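Local coordinates for protein tyrosine--tRNA ligase (Archaeoglobus fulgidus, PDB 2CYB) that binds L-tyrosine and probably joins it to tRNA(Tyr) in two steps, first activating it with ATP as tyrosyl-adenylate, at residues N221-R226 and E233-K238; V96-A99 and D103-R106; V17-E22 and L186-L191; E284-D289 and G293-L298; P261-I266 and N309-D314. All blocks are in the same frame, centred on the assembly; numbering follows the deposited sequence.

In the fold
From the N terminus, contact 3 opens first: V17-E22, on edge strand 16-18 and helix 20-28, waits 164 residues for L186-L191, tying the rim of the mixed sheet to helix 181-190. Contact 2 falls within that span as a short closure where helix 83-99 turns toward edge strand 108-111. Contact 1 then follows in series, folding the loop beyond the KMSKS region back onto helix 229-237. Contact 5 joins helix 250-263 to helix 297-319 and encloses contact 4, the tight turn between helices 283-292 and 297-319. Contact 1 touches contact 2 through Val225 and Val96, and contact 5 through Leu312 and Asn309, while contact 3 stands about 36 Å from contact 1, centre to centre.

Contact 1 (N221-R226 and E233-K238); sequences NYISVR and ERKIRK
Lys235 reaches from helix 229-237 to Tyr222 and Ile223, in the loop that follows the KMSKS region of this class I synthetase. The tight part is apolar: Ile223 CD1 meets Ile236 CD1 at 3.6 Å, the two branches crossing at about a right angle. Ile236 gets there by bending at its outer torsion (chi2 -62°). Leu308 of helix 297-319 and Ile251 and Ile254 of helix 250-263 close in on these isoleucines, a place that suits branched hydrocarbon. Toward solvent the helix shows the charged Glu233, Arg234, Arg237 and Lys238, none of which touches the loop. Lys235 bridges the two regimes. Its methylenes slide past Ile223, with CD 4.1 Å from CG1, and its ammonium pairs with Asp227, whose OD2 also takes Ser224 N. Tyr222 itself turns its hydroxyl to Glu44 of the HIGH region. The extended lysine chain ends with NZ 2.9 Å from Tyr222 O, lying in the carbonyl plane at a C=O...N angle of 157°.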
# COMPACT_ATOMS: atom_id res chain seq x y z
N ASN A 221 -5.46 -27.56 -16.92
CA ASN A 221 -4.80 -28.82 -16.60
C ASN A 221 -4.94 -29.16 -15.12
O ASN A 221 -3.96 -29.47 -14.44
CB ASN A 221 -3.32 -28.73 -16.98
CG ASN A 221 -2.62 -27.54 -16.34
OD1 ASN A 221 -3.26 -26.56 -15.96
ND2 ASN A 221 -1.30 -27.61 -16.24
N TYR A 222 -6.18 -29.11 -14.62
CA TYR A 222 -6.47 -29.42 -13.23
C TYR A 222 -7.91 -29.91 -13.10
O TYR A 222 -8.72 -29.74 -14.02
CB TYR A 222 -6.27 -28.17 -12.37
CG TYR A 222 -7.19 -27.03 -12.71
CD1 TYR A 222 -8.53 -27.04 -12.30
CD2 TYR A 222 -6.75 -25.94 -13.46
CE1 TYR A 222 -9.39 -26.01 -12.63
CE2 TYR A 222 -7.61 -24.90 -13.80
CZ TYR A 222 -8.93 -24.94 -13.38
OH TYR A 222 -9.79 -23.91 -13.71
N ILE A 223 -8.23 -30.51 -11.96
CA ILE A 223 -9.57 -31.03 -11.70
C ILE A 223 -10.31 -30.16 -10.68
O ILE A 223 -9.79 -29.88 -9.61
CB ILE A 223 -9.51 -32.48 -11.17
CG1 ILE A 223 -8.96 -33.40 -12.26
CG2 ILE A 223 -10.89 -32.93 -10.70
CD1 ILE A 223 -8.74 -34.83 -11.81
N SER A 224 -11.52 -29.74 -11.03
CA SER A 224 -12.32 -28.90 -10.15
C SER A 224 -13.36 -29.73 -9.43
O SER A 224 -13.78 -30.78 -9.93
CB SER A 224 -13.01 -27.80 -10.96
OG SER A 224 -12.09 -27.14 -11.80
N VAL A 225 -13.79 -29.27 -8.26
CA VAL A 225 -14.79 -30.00 -7.47
C VAL A 225 -16.13 -30.04 -8.18
O VAL A 225 -17.05 -30.74 -7.75
CB VAL A 225 -15.02 -29.35 -6.09
CG1 VAL A 225 -13.73 -29.32 -5.30
CG2 VAL A 225 -15.58 -27.94 -6.27
N ARG A 226 -16.24 -29.29 -9.27
CA ARG A 226 -17.48 -29.23 -10.02
C ARG A 226 -17.44 -30.11 -11.27
O ARG A 226 -18.45 -30.29 -11.95
CB ARG A 226 -17.77 -27.78 -10.41
CG ARG A 226 -19.23 -27.44 -10.63
CD ARG A 226 -19.39 -25.97 -10.98
NE ARG A 226 -20.78 -25.60 -11.20
CZ ARG A 226 -21.72 -25.62 -10.27
NH1 ARG A 226 -21.42 -26.00 -9.03
NH2 ARG A 226 -22.97 -25.27 -10.57
N GLU A 233 -13.02 -38.48 -15.40
CA GLU A 233 -12.46 -39.64 -16.07
C GLU A 233 -11.64 -39.25 -17.28
O GLU A 233 -10.54 -39.76 -17.49
CB GLU A 233 -13.58 -40.60 -16.47
CG GLU A 233 -14.13 -41.41 -15.31
CD GLU A 233 -15.39 -42.17 -15.68
OE1 GLU A 233 -15.54 -42.52 -16.87
OE2 GLU A 233 -16.22 -42.42 -14.78
N ARG A 234 -12.18 -38.33 -18.08
CA ARG A 234 -11.49 -37.87 -19.28
C ARG A 234 -10.15 -37.20 -18.97
O ARG A 234 -9.14 -37.50 -19.61
CB ARG A 234 -12.38 -36.89 -20.06
CG ARG A 234 -11.64 -36.16 -21.16
CD ARG A 234 -12.49 -35.08 -21.81
NE ARG A 234 -11.65 -34.12 -22.52
CZ ARG A 234 -10.87 -33.23 -21.92
NH1 ARG A 234 -10.13 -32.39 -22.64
NH2 ARG A 234 -10.84 -33.16 -20.59
N LYS A 235 -10.14 -36.29 -18.00
CA LYS A 235 -8.91 -35.58 -17.62
C LYS A 235 -7.84 -36.53 -17.09
O LYS A 235 -6.66 -36.38 -17.42
CB LYS A 235 -9.22 -34.51 -16.57
CG LYS A 235 -10.04 -33.33 -17.11
CD LYS A 235 -10.28 -32.29 -16.02
CE LYS A 235 -10.98 -31.05 -16.56
NZ LYS A 235 -11.20 -30.03 -15.48
N ILE A 236 -8.25 -37.49 -16.26
CA ILE A 236 -7.29 -38.45 -15.71
C ILE A 236 -6.77 -39.34 -16.84
O ILE A 236 -5.57 -39.58 -16.95
CB ILE A 236 -7.95 -39.34 -14.62
CG1 ILE A 236 -8.27 -38.49 -13.38
CG2 ILE A 236 -7.01 -40.47 -14.21
CD1 ILE A 236 -7.05 -37.86 -12.73
N ARG A 237 -7.68 -39.80 -17.70
CA ARG A 237 -7.30 -40.65 -18.82
C ARG A 237 -6.16 -40.06 -19.65
O ARG A 237 -5.22 -40.77 -20.00
CB ARG A 237 -8.52 -40.93 -19.71
CG ARG A 237 -8.21 -41.65 -21.02
CD ARG A 237 -9.37 -42.54 -21.46
NE ARG A 237 -10.67 -41.90 -21.29
CZ ARG A 237 -11.07 -40.81 -21.94
NH1 ARG A 237 -12.28 -40.31 -21.71
NH2 ARG A 237 -10.28 -40.23 -22.83
N LYS A 238 -6.23 -38.77 -19.97
CA LYS A 238 -5.18 -38.17 -20.78
C LYS A 238 -4.07 -37.49 -19.99
O LYS A 238 -3.19 -36.85 -20.56
CB LYS A 238 -5.78 -37.18 -21.79
CG LYS A 238 -6.80 -36.23 -21.21
CD LYS A 238 -7.40 -35.34 -22.29
CE LYS A 238 -8.01 -36.16 -23.42
NZ LYS A 238 -9.00 -37.16 -22.92

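Contact 2 (V96-A99 and D103-R106); sequences VFIA and DESR
Ile98, on the last turn of helix 83-99, packs against Asp103 and Glu104 just after the chain has reversed. Asp103 comes first, and it is backbone that does the touching: Ile98 CG2 lies 3.9 Å from Asp103 CA. Asp103 CB is directed away from the helix, and the carboxylate bonds within its own loop. Asp103 OD1 accepts from Ser105 N at 3.2 Å through the anti lone pair, which makes an Asx turn, a role open to aspartate or asparagine, whose side-chain oxygen has the right reach. Next along, Glu104 passes its aliphatic part slantwise across the isoleucine, with Glu104 CG 4.0 Å from Ile98 CD1. The Ile98 branch reaches that far because its outer torsion is extended (chi2 176°). Beyond CG the glutamate is polar, and its carboxylate forms a salt bridge with Lys94, one helical turn before Ile98. Ser105 brings OG close to Asp103 OD1 as well, though the spacing is so short that its exact value is doubtful. Arg106 closes a beta turn, its N donating to Asp103 O at 2.9 Å, and its NE makes a long ion pair with Asp103 OD2. The whole sits at the surface, where a beta-alpha-beta crossover of the Rossmann fold comes down from helix 83-99 into edge strand 108-111: Ile98 and Phe97 both rest on Phe109 of that strand, while Ala99 meets Arg318 and Leu319 of helix 297-319.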
# COMPACT_ATOMS: atom_id res chain seq x y z
N VAL A 96 -18.46 -24.98 -0.14
CA VAL A 96 -17.62 -26.06 -0.63
C VAL A 96 -16.69 -26.59 0.45
O VAL A 96 -16.61 -27.80 0.66
CB VAL A 96 -16.78 -25.60 -1.84
CG1 VAL A 96 -15.87 -26.74 -2.31
CG2 VAL A 96 -17.69 -25.16 -2.97
N PHE A 97 -15.98 -25.69 1.13
CA PHE A 97 -15.07 -26.11 2.18
C PHE A 97 -15.79 -26.94 3.24
O PHE A 97 -15.23 -27.91 3.76
CB PHE A 97 -14.39 -24.90 2.83
CG PHE A 97 -13.36 -24.23 1.94
CD1 PHE A 97 -12.37 -24.98 1.32
CD2 PHE A 97 -13.39 -22.86 1.73
CE1 PHE A 97 -11.41 -24.38 0.51
CE2 PHE A 97 -12.44 -22.24 0.92
CZ PHE A 97 -11.44 -23.01 0.31
N ILE A 98 -17.03 -26.57 3.54
CA ILE A 98 -17.82 -27.32 4.51
C ILE A 98 -18.10 -28.70 3.92
O ILE A 98 -17.86 -29.73 4.55
CB ILE A 98 -19.17 -26.62 4.80
CG1 ILE A 98 -18.92 -25.28 5.48
CG2 ILE A 98 -20.04 -27.51 5.69
CD1 ILE A 98 -20.17 -24.47 5.71
N ALA A 99 -18.59 -28.70 2.68
CA ALA A 99 -18.92 -29.93 1.97
C ALA A 99 -17.72 -30.86 1.81
O ALA A 99 -17.89 -32.07 1.70
CB ALA A 99 -19.50 -29.59 0.60
N ASP A 103 -16.57 -28.76 8.19
CA ASP A 103 -17.84 -28.31 8.75
C ASP A 103 -17.62 -27.27 9.84
O ASP A 103 -16.57 -27.23 10.48
CB ASP A 103 -18.63 -29.50 9.30
CG ASP A 103 -17.83 -30.32 10.29
OD1 ASP A 103 -17.53 -29.81 11.39
OD2 ASP A 103 -17.50 -31.48 9.97
N GLU A 104 -18.63 -26.44 10.06
CA GLU A 104 -18.54 -25.37 11.05
C GLU A 104 -18.40 -25.78 12.51
O GLU A 104 -18.40 -24.92 13.40
CB GLU A 104 -19.73 -24.42 10.87
CG GLU A 104 -19.67 -23.66 9.56
CD GLU A 104 -20.74 -22.59 9.45
OE1 GLU A 104 -21.92 -22.94 9.26
OE2 GLU A 104 -20.39 -21.40 9.57
N SER A 105 -18.28 -27.07 12.77
CA SER A 105 -18.09 -27.55 14.13
C SER A 105 -16.61 -27.88 14.29
O SER A 105 -16.11 -28.01 15.40
CB SER A 105 -18.93 -28.80 14.39
OG SER A 105 -18.44 -29.92 13.68
N ARG A 106 -15.91 -28.00 13.16
CA ARG A 106 -14.49 -28.30 13.16
C ARG A 106 -13.63 -27.11 12.72
O ARG A 106 -12.43 -27.07 12.99
CB ARG A 106 -14.20 -29.49 12.23
CG ARG A 106 -14.82 -30.81 12.67
CD ARG A 106 -14.35 -31.96 11.78
NE ARG A 106 -14.85 -33.27 12.23
CZ ARG A 106 -14.58 -33.82 13.41
NH1 ARG A 106 -13.82 -33.19 14.29
NH2 ARG A 106 -15.08 -35.01 13.71

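Contact 3 (V17-E22 and L186-L191); sequences VVTEEE and LARENL
Arg188 leaves helix 181-190 with CG beside its backbone N (chi1 -72°) and then bends at chi3 (61°), which turns its guanidinium end-on to Glu22; the glutamate chain comes extended from the opposite direction. The result is a bidentate salt bridge between helix 181-190 and the start of helix 20-28, which follows edge strand 16-18 of the Rossmann-fold sheet. NH1 of Arg188 donates to Glu22 OE1 at 2.9 Å and NH2 of Arg188 to Glu22 OE2 at 3.0 Å, both bonds nearly straight and both using syn lone pairs. The two flat groups lie only 11° apart, so the pair forms one almost continuous plane. Val18, on strand 16-18, covers a face of this plane: its CG1 stands 3.5 Å above the centre of the guanidinium, a fitting place for a small branched residue. Thr19 follows as N-cap of helix 20-28, its OG1 accepting from Glu22 N at 3.3 Å, and thereby fixes the first turn from which the glutamate projects. A carboxylate at this helix start is probably also favoured by the helix dipole. A leucine in place of Arg188 would probably leave the Glu22 carboxylate without its countercharge and Pro199 O without the N-H it accepts. Besides holding Glu22, Arg188 NH1 donates to the backbone O of Pro199.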
# COMPACT_ATOMS: atom_id res chain seq x y z
N VAL A 17 8.50 -27.48 7.32
CA VAL A 17 7.93 -27.01 8.57
C VAL A 17 8.95 -26.03 9.15
O VAL A 17 10.12 -26.37 9.31
CB VAL A 17 7.67 -28.15 9.57
CG1 VAL A 17 7.14 -27.56 10.87
CG2 VAL A 17 6.67 -29.14 8.99
N VAL A 18 8.49 -24.82 9.45
CA VAL A 18 9.35 -23.79 10.01
C VAL A 18 8.84 -23.36 11.38
O VAL A 18 7.95 -22.52 11.48
CB VAL A 18 9.38 -22.55 9.09
CG1 VAL A 18 10.33 -21.51 9.65
CG2 VAL A 18 9.79 -22.97 7.68
N THR A 19 9.38 -23.95 12.45
CA THR A 19 10.42 -24.97 12.37
C THR A 19 9.89 -26.21 13.08
O THR A 19 8.89 -26.14 13.81
CB THR A 19 11.72 -24.52 13.08
OG1 THR A 19 11.46 -24.31 14.47
CG2 THR A 19 12.24 -23.22 12.47
N GLU A 20 10.53 -27.35 12.86
CA GLU A 20 10.12 -28.60 13.49
C GLU A 20 10.05 -28.47 15.02
O GLU A 20 9.05 -28.81 15.66
CB GLU A 20 11.09 -29.73 13.12
CG GLU A 20 11.03 -30.18 11.67
CD GLU A 20 9.84 -31.08 11.38
OE1 GLU A 20 9.70 -32.12 12.05
OE2 GLU A 20 9.05 -30.74 10.47
N GLU A 21 11.14 -27.97 15.61
CA GLU A 21 11.21 -27.81 17.06
C GLU A 21 10.09 -26.92 17.58
O GLU A 21 9.43 -27.25 18.57
CB GLU A 21 12.58 -27.24 17.44
CG GLU A 21 13.74 -28.06 16.88
CD GLU A 21 15.10 -27.51 17.26
OE1 GLU A 21 15.39 -26.33 16.95
OE2 GLU A 21 15.90 -28.26 17.87
N GLU A 22 9.86 -25.79 16.90
CA GLU A 22 8.80 -24.86 17.28
C GLU A 22 7.45 -25.56 17.27
O GLU A 22 6.63 -25.36 18.16
CB GLU A 22 8.78 -23.66 16.33
CG GLU A 22 9.89 -22.64 16.56
CD GLU A 22 9.96 -21.60 15.44
OE1 GLU A 22 8.91 -21.26 14.87
OE2 GLU A 22 11.08 -21.11 15.15
N LEU A 186 8.54 -13.14 5.83
CA LEU A 186 8.38 -11.72 6.11
C LEU A 186 7.60 -11.57 7.41
O LEU A 186 7.90 -10.71 8.24
CB LEU A 186 7.64 -11.04 4.94
CG LEU A 186 7.18 -9.58 5.09
CD1 LEU A 186 8.35 -8.68 5.42
CD2 LEU A 186 6.53 -9.14 3.79
N ALA A 187 6.58 -12.41 7.60
CA ALA A 187 5.77 -12.37 8.81
C ALA A 187 6.64 -12.69 10.02
O ALA A 187 6.63 -11.97 11.03
CB ALA A 187 4.62 -13.37 8.71
N ARG A 188 7.40 -13.78 9.93
CA ARG A 188 8.28 -14.19 11.03
C ARG A 188 9.27 -13.10 11.42
O ARG A 188 9.60 -12.94 12.60
CB ARG A 188 9.05 -15.47 10.65
CG ARG A 188 8.19 -16.74 10.61
CD ARG A 188 9.00 -17.95 10.13
NE ARG A 188 10.13 -18.28 11.00
CZ ARG A 188 10.04 -18.99 12.13
NH1 ARG A 188 8.87 -19.45 12.55
NH2 ARG A 188 11.13 -19.24 12.84
N GLU A 189 9.75 -12.35 10.44
CA GLU A 189 10.73 -11.30 10.69
C GLU A 189 10.13 -9.97 11.16
O GLU A 189 10.69 -9.30 12.03
CB GLU A 189 11.57 -11.08 9.43
CG GLU A 189 12.71 -10.09 9.60
CD GLU A 189 13.55 -9.94 8.35
OE1 GLU A 189 14.08 -10.96 7.86
OE2 GLU A 189 13.67 -8.81 7.84
N ASN A 190 8.98 -9.59 10.59
CA ASN A 190 8.35 -8.32 10.92
C ASN A 190 7.31 -8.28 12.03
O ASN A 190 7.21 -7.26 12.72
CB ASN A 190 7.73 -7.72 9.65
CG ASN A 190 8.76 -7.11 8.74
OD1 ASN A 190 9.95 -7.43 8.82
ND2 ASN A 190 8.32 -6.24 7.84
N LEU A 191 6.55 -9.35 12.20
CA LEU A 191 5.52 -9.36 13.24
C LEU A 191 6.05 -9.04 14.63
O LEU A 191 5.40 -8.32 15.39
CB LEU A 191 4.76 -10.68 13.25
CG LEU A 191 3.83 -10.89 12.04
CD1 LEU A 191 3.01 -12.15 12.23
CD2 LEU A 191 2.91 -9.70 11.87

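Contact 4 (E284-D289 and G293-L298); sequences EELAED and GQLHPL
Asp289 O receives three backbone N-H groups from the turn that ends helix 283-292. The soundest comes from Leu295 N, 2.9 Å from Asp289 O with an N-H...O angle of 155°, although this donor stands well above the carbonyl plane. Gly293 N and Gln294 N also donate to Asp289 O, but in weak, strongly bent bonds, and Ser292 OG is a further partner. Gly293 suits its place because its positive phi would jam a side chain against the preceding carbonyl. The Asp289 carboxylate has a different task: OD2 is hydrogen-bonded to Tyr280 OH on strand 278-280, while OD1 lies 3.7 Å from Gln294 CB. An alanine here would probably leave the Tyr280 hydroxyl without this partner and open a gap beside Gln294 CB. Leu286 CD2 packs on Leu295 CD2 at 3.7 Å; Tyr280 touches both leucines, Ile266 touches Leu286 and Val268 touches Leu295. Helix 297-319 then starts at its N-cap His296, whose ND1 accepts from Leu298 N at 2.9 Å and 168°. As ND1 is the acceptor, the imidazole is probably neutral, and the turn rests on one sound and two weak main-chain bonds to Asp289 O, with side-chain bonds from Ser292 to that oxygen and from Tyr280 to the carboxylate adding to them.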
# COMPACT_ATOMS: atom_id res chain seq x y z
N GLU A 284 3.80 -45.48 -0.03
CA GLU A 284 5.10 -46.05 -0.30
C GLU A 284 4.97 -47.43 -0.97
O GLU A 284 5.78 -47.79 -1.82
CB GLU A 284 5.92 -46.17 0.98
CG GLU A 284 7.41 -46.35 0.74
CD GLU A 284 7.98 -45.31 -0.22
OE1 GLU A 284 7.68 -45.39 -1.43
OE2 GLU A 284 8.72 -44.41 0.24
N GLU A 285 3.94 -48.18 -0.60
CA GLU A 285 3.70 -49.50 -1.18
C GLU A 285 3.28 -49.32 -2.64
O GLU A 285 3.75 -50.02 -3.54
CB GLU A 285 2.59 -50.23 -0.43
CG GLU A 285 2.92 -50.61 1.00
CD GLU A 285 1.72 -51.20 1.74
OE1 GLU A 285 1.87 -51.54 2.93
OE2 GLU A 285 0.64 -51.32 1.13
N LEU A 286 2.37 -48.37 -2.87
CA LEU A 286 1.87 -48.08 -4.20
C LEU A 286 3.02 -47.58 -5.06
O LEU A 286 3.25 -48.09 -6.16
CB LEU A 286 0.77 -47.01 -4.11
CG LEU A 286 -0.05 -46.63 -5.34
CD1 LEU A 286 -1.17 -45.69 -4.93
CD2 LEU A 286 0.83 -45.96 -6.38
N ALA A 287 3.76 -46.59 -4.56
CA ALA A 287 4.88 -46.04 -5.31
C ALA A 287 5.91 -47.12 -5.64
O ALA A 287 6.45 -47.15 -6.75
CB ALA A 287 5.55 -44.92 -4.51
N GLU A 288 6.17 -47.99 -4.67
CA GLU A 288 7.14 -49.06 -4.87
C GLU A 288 6.73 -49.95 -6.05
O GLU A 288 7.55 -50.29 -6.89
CB GLU A 288 7.24 -49.91 -3.60
CG GLU A 288 8.66 -50.11 -3.09
CD GLU A 288 9.29 -48.84 -2.54
OE1 GLU A 288 9.42 -47.86 -3.31
OE2 GLU A 288 9.66 -48.82 -1.35
N ASP A 289 5.45 -50.31 -6.10
CA ASP A 289 4.95 -51.15 -7.19
C ASP A 289 4.92 -50.40 -8.51
O ASP A 289 5.08 -51.00 -9.58
CB ASP A 289 3.54 -51.67 -6.86
CG ASP A 289 3.57 -53.06 -6.25
OD1 ASP A 289 4.68 -53.58 -6.01
OD2 ASP A 289 2.49 -53.63 -6.02
N GLY A 293 7.21 -51.40 -11.81
CA GLY A 293 6.49 -51.82 -13.00
C GLY A 293 5.40 -52.83 -12.69
O GLY A 293 4.77 -53.35 -13.61
N GLN A 294 5.19 -53.13 -11.42
CA GLN A 294 4.15 -54.07 -11.02
C GLN A 294 2.77 -53.41 -11.15
O GLN A 294 1.77 -54.09 -11.38
CB GLN A 294 4.36 -54.54 -9.59
CG GLN A 294 5.46 -55.58 -9.43
CD GLN A 294 5.26 -56.78 -10.33
OE1 GLN A 294 5.77 -56.82 -11.45
NE2 GLN A 294 4.49 -57.75 -9.85
N LEU A 295 2.74 -52.09 -10.98
CA LEU A 295 1.49 -51.35 -11.11
C LEU A 295 1.63 -50.46 -12.34
O LEU A 295 2.53 -49.62 -12.41
CB LEU A 295 1.24 -50.49 -9.86
CG LEU A 295 0.01 -49.58 -9.91
CD1 LEU A 295 -1.26 -50.40 -10.08
CD2 LEU A 295 -0.05 -48.77 -8.62
N HIS A 296 0.75 -50.66 -13.30
CA HIS A 296 0.79 -49.91 -14.55
C HIS A 296 -0.09 -48.67 -14.50
O HIS A 296 -1.16 -48.68 -13.88
CB HIS A 296 0.35 -50.82 -15.70
CG HIS A 296 0.57 -50.24 -17.06
ND1 HIS A 296 -0.14 -49.16 -17.53
CD2 HIS A 296 1.46 -50.56 -18.03
CE1 HIS A 296 0.29 -48.84 -18.74
NE2 HIS A 296 1.27 -49.67 -19.06
N PRO A 297 0.35 -47.58 -15.15
CA PRO A 297 -0.37 -46.31 -15.21
C PRO A 297 -1.85 -46.45 -15.56
O PRO A 297 -2.70 -45.80 -14.96
CB PRO A 297 0.40 -45.55 -16.28
CG PRO A 297 1.79 -45.96 -16.01
CD PRO A 297 1.67 -47.46 -15.80
N LEU A 298 -2.17 -47.32 -16.52
CA LEU A 298 -3.56 -47.49 -16.92
C LEU A 298 -4.47 -47.99 -15.82
O LEU A 298 -5.61 -47.54 -15.69
CB LEU A 298 -3.64 -48.42 -18.14
CG LEU A 298 -3.00 -47.82 -19.40
CD1 LEU A 298 -2.93 -48.88 -20.50
CD2 LEU A 298 -3.81 -46.62 -19.86

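Contact 5 (P261-I266 and N309-D314); sequences PRFGKI and NMLLED
Asn309 O accepts Glu313 N at 2.8 Å, a bond of helix 297-319 that holds Met310 and Leu311 facing Arg262 and Phe263. Between those four side chains the contact is apolar. Arg262 offers its methylenes rather than its charge: Arg262 CD lies 3.4 Å from Leu311 CD1, and the two side chains cross at about a right angle. Extended from CG to NE, the arginine carries its guanidinium past the leucine, and NH2 makes a weak hydrogen bond to Leu100 O; Met57 of helix 47-61 flanks the same chain. The contact thus joins the end of helix 250-263 to the long C-terminal helix, in the helical part after the KMSKS loop. Phe263 fills the other half. Its CZ comes 4.2 Å from Met310 CB, approached obliquely, and its CE1 stands 4.4 Å from Leu311 CD1. The ring edge is turned to the helix backbone at Leu311 N, while Tyr307, one turn before Leu311, meets the phenylalanine edge-to-face, so a flat aromatic suits the spot. Helix 250-263 stops there: at the positive phi of Gly264 (95°) a CB would press on the carbonyl O of Phe263, so glycine suits, and Ile266 enters the two-stranded sheet beside Tyr280.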
# COMPACT_ATOMS: atom_id res chain seq x y z
N PRO A 261 -4.92 -40.28 2.17
CA PRO A 261 -5.21 -39.59 3.43
C PRO A 261 -6.69 -39.65 3.80
O PRO A 261 -7.04 -39.69 4.98
CB PRO A 261 -4.75 -38.16 3.16
CG PRO A 261 -3.56 -38.38 2.27
CD PRO A 261 -4.09 -39.44 1.29
N ARG A 262 -7.55 -39.67 2.80
CA ARG A 262 -8.99 -39.70 3.04
C ARG A 262 -9.59 -41.10 3.15
O ARG A 262 -10.49 -41.31 3.95
CB ARG A 262 -9.71 -38.91 1.95
CG ARG A 262 -9.50 -37.42 2.09
CD ARG A 262 -9.99 -36.64 0.88
NE ARG A 262 -10.04 -35.22 1.19
CZ ARG A 262 -10.85 -34.69 2.10
NH1 ARG A 262 -11.68 -35.47 2.79
NH2 ARG A 262 -10.83 -33.38 2.34
N PHE A 263 -9.09 -42.04 2.36
CA PHE A 263 -9.65 -43.39 2.40
C PHE A 263 -8.88 -44.41 3.22
O PHE A 263 -9.45 -45.41 3.66
CB PHE A 263 -9.83 -43.94 0.99
CG PHE A 263 -10.86 -43.21 0.18
CD1 PHE A 263 -10.53 -42.06 -0.53
CD2 PHE A 263 -12.18 -43.66 0.15
CE1 PHE A 263 -11.50 -41.37 -1.27
CE2 PHE A 263 -13.16 -42.98 -0.59
CZ PHE A 263 -12.81 -41.83 -1.29
N GLY A 264 -7.58 -44.18 3.43
CA GLY A 264 -6.80 -45.12 4.21
C GLY A 264 -6.07 -46.14 3.35
O GLY A 264 -4.97 -46.58 3.67
N LYS A 265 -6.71 -46.53 2.26
CA LYS A 265 -6.14 -47.49 1.34
C LYS A 265 -6.83 -47.31 -0.00
O LYS A 265 -7.90 -46.71 -0.08
CB LYS A 265 -6.37 -48.92 1.84
CG LYS A 265 -7.84 -49.31 1.98
CD LYS A 265 -8.56 -48.43 3.00
CE LYS A 265 -10.04 -48.79 3.13
NZ LYS A 265 -10.25 -50.17 3.65
N ILE A 266 -6.23 -47.83 -1.06
CA ILE A 266 -6.84 -47.72 -2.37
C ILE A 266 -6.79 -49.07 -3.08
O ILE A 266 -5.73 -49.69 -3.21
CB ILE A 266 -6.14 -46.65 -3.23
CG1 ILE A 266 -6.79 -46.59 -4.62
CG2 ILE A 266 -4.65 -46.94 -3.32
CD1 ILE A 266 -6.24 -45.48 -5.50
N ASN A 309 -13.79 -39.57 -7.92
CA ASN A 309 -15.20 -39.35 -8.19
C ASN A 309 -16.06 -39.63 -6.96
O ASN A 309 -17.09 -38.99 -6.77
CB ASN A 309 -15.68 -40.21 -9.37
CG ASN A 309 -15.45 -39.52 -10.70
OD1 ASN A 309 -15.58 -38.30 -10.80
ND2 ASN A 309 -15.12 -40.29 -11.73
N MET A 310 -15.64 -40.58 -6.13
CA MET A 310 -16.39 -40.88 -4.92
C MET A 310 -16.27 -39.69 -3.99
O MET A 310 -17.24 -39.27 -3.35
CB MET A 310 -15.83 -42.13 -4.23
CG MET A 310 -16.08 -43.43 -4.99
SD MET A 310 -15.68 -44.90 -4.01
CE MET A 310 -13.94 -44.98 -4.27
N LEU A 311 -15.07 -39.13 -3.94
CA LEU A 311 -14.76 -37.98 -3.10
C LEU A 311 -15.62 -36.77 -3.48
O LEU A 311 -16.27 -36.16 -2.62
CB LEU A 311 -13.27 -37.66 -3.26
CG LEU A 311 -12.50 -36.97 -2.13
CD1 LEU A 311 -11.01 -37.10 -2.38
CD2 LEU A 311 -12.91 -35.51 -2.04
N LEU A 312 -15.63 -36.43 -4.77
CA LEU A 312 -16.40 -35.29 -5.26
C LEU A 312 -17.90 -35.53 -5.22
O LEU A 312 -18.67 -34.61 -4.91
CB LEU A 312 -15.97 -34.96 -6.69
CG LEU A 312 -14.62 -34.25 -6.86
CD1 LEU A 312 -13.52 -35.05 -6.20
CD2 LEU A 312 -14.34 -34.08 -8.35
N GLU A 313 -18.32 -36.75 -5.53
CA GLU A 313 -19.74 -37.07 -5.50
C GLU A 313 -20.27 -36.84 -4.10
O GLU A 313 -21.32 -36.21 -3.91
CB GLU A 313 -19.97 -38.53 -5.91
CG GLU A 313 -20.12 -38.72 -7.41
CD GLU A 313 -21.38 -38.07 -7.95
OE1 GLU A 313 -22.49 -38.48 -7.55
OE2 GLU A 313 -21.26 -37.13 -8.77
N ASP A 314 -19.54 -37.33 -3.11
CA ASP A 314 -19.93 -37.16 -1.72
C ASP A 314 -19.94 -35.67 -1.38
O ASP A 314 -20.82 -35.19 -0.66
CB ASP A 314 -18.94 -37.89 -0.81
CG ASP A 314 -19.27 -37.71 0.66
OD1 ASP A 314 -20.36 -38.15 1.08
OD2 ASP A 314 -18.43 -37.14 1.38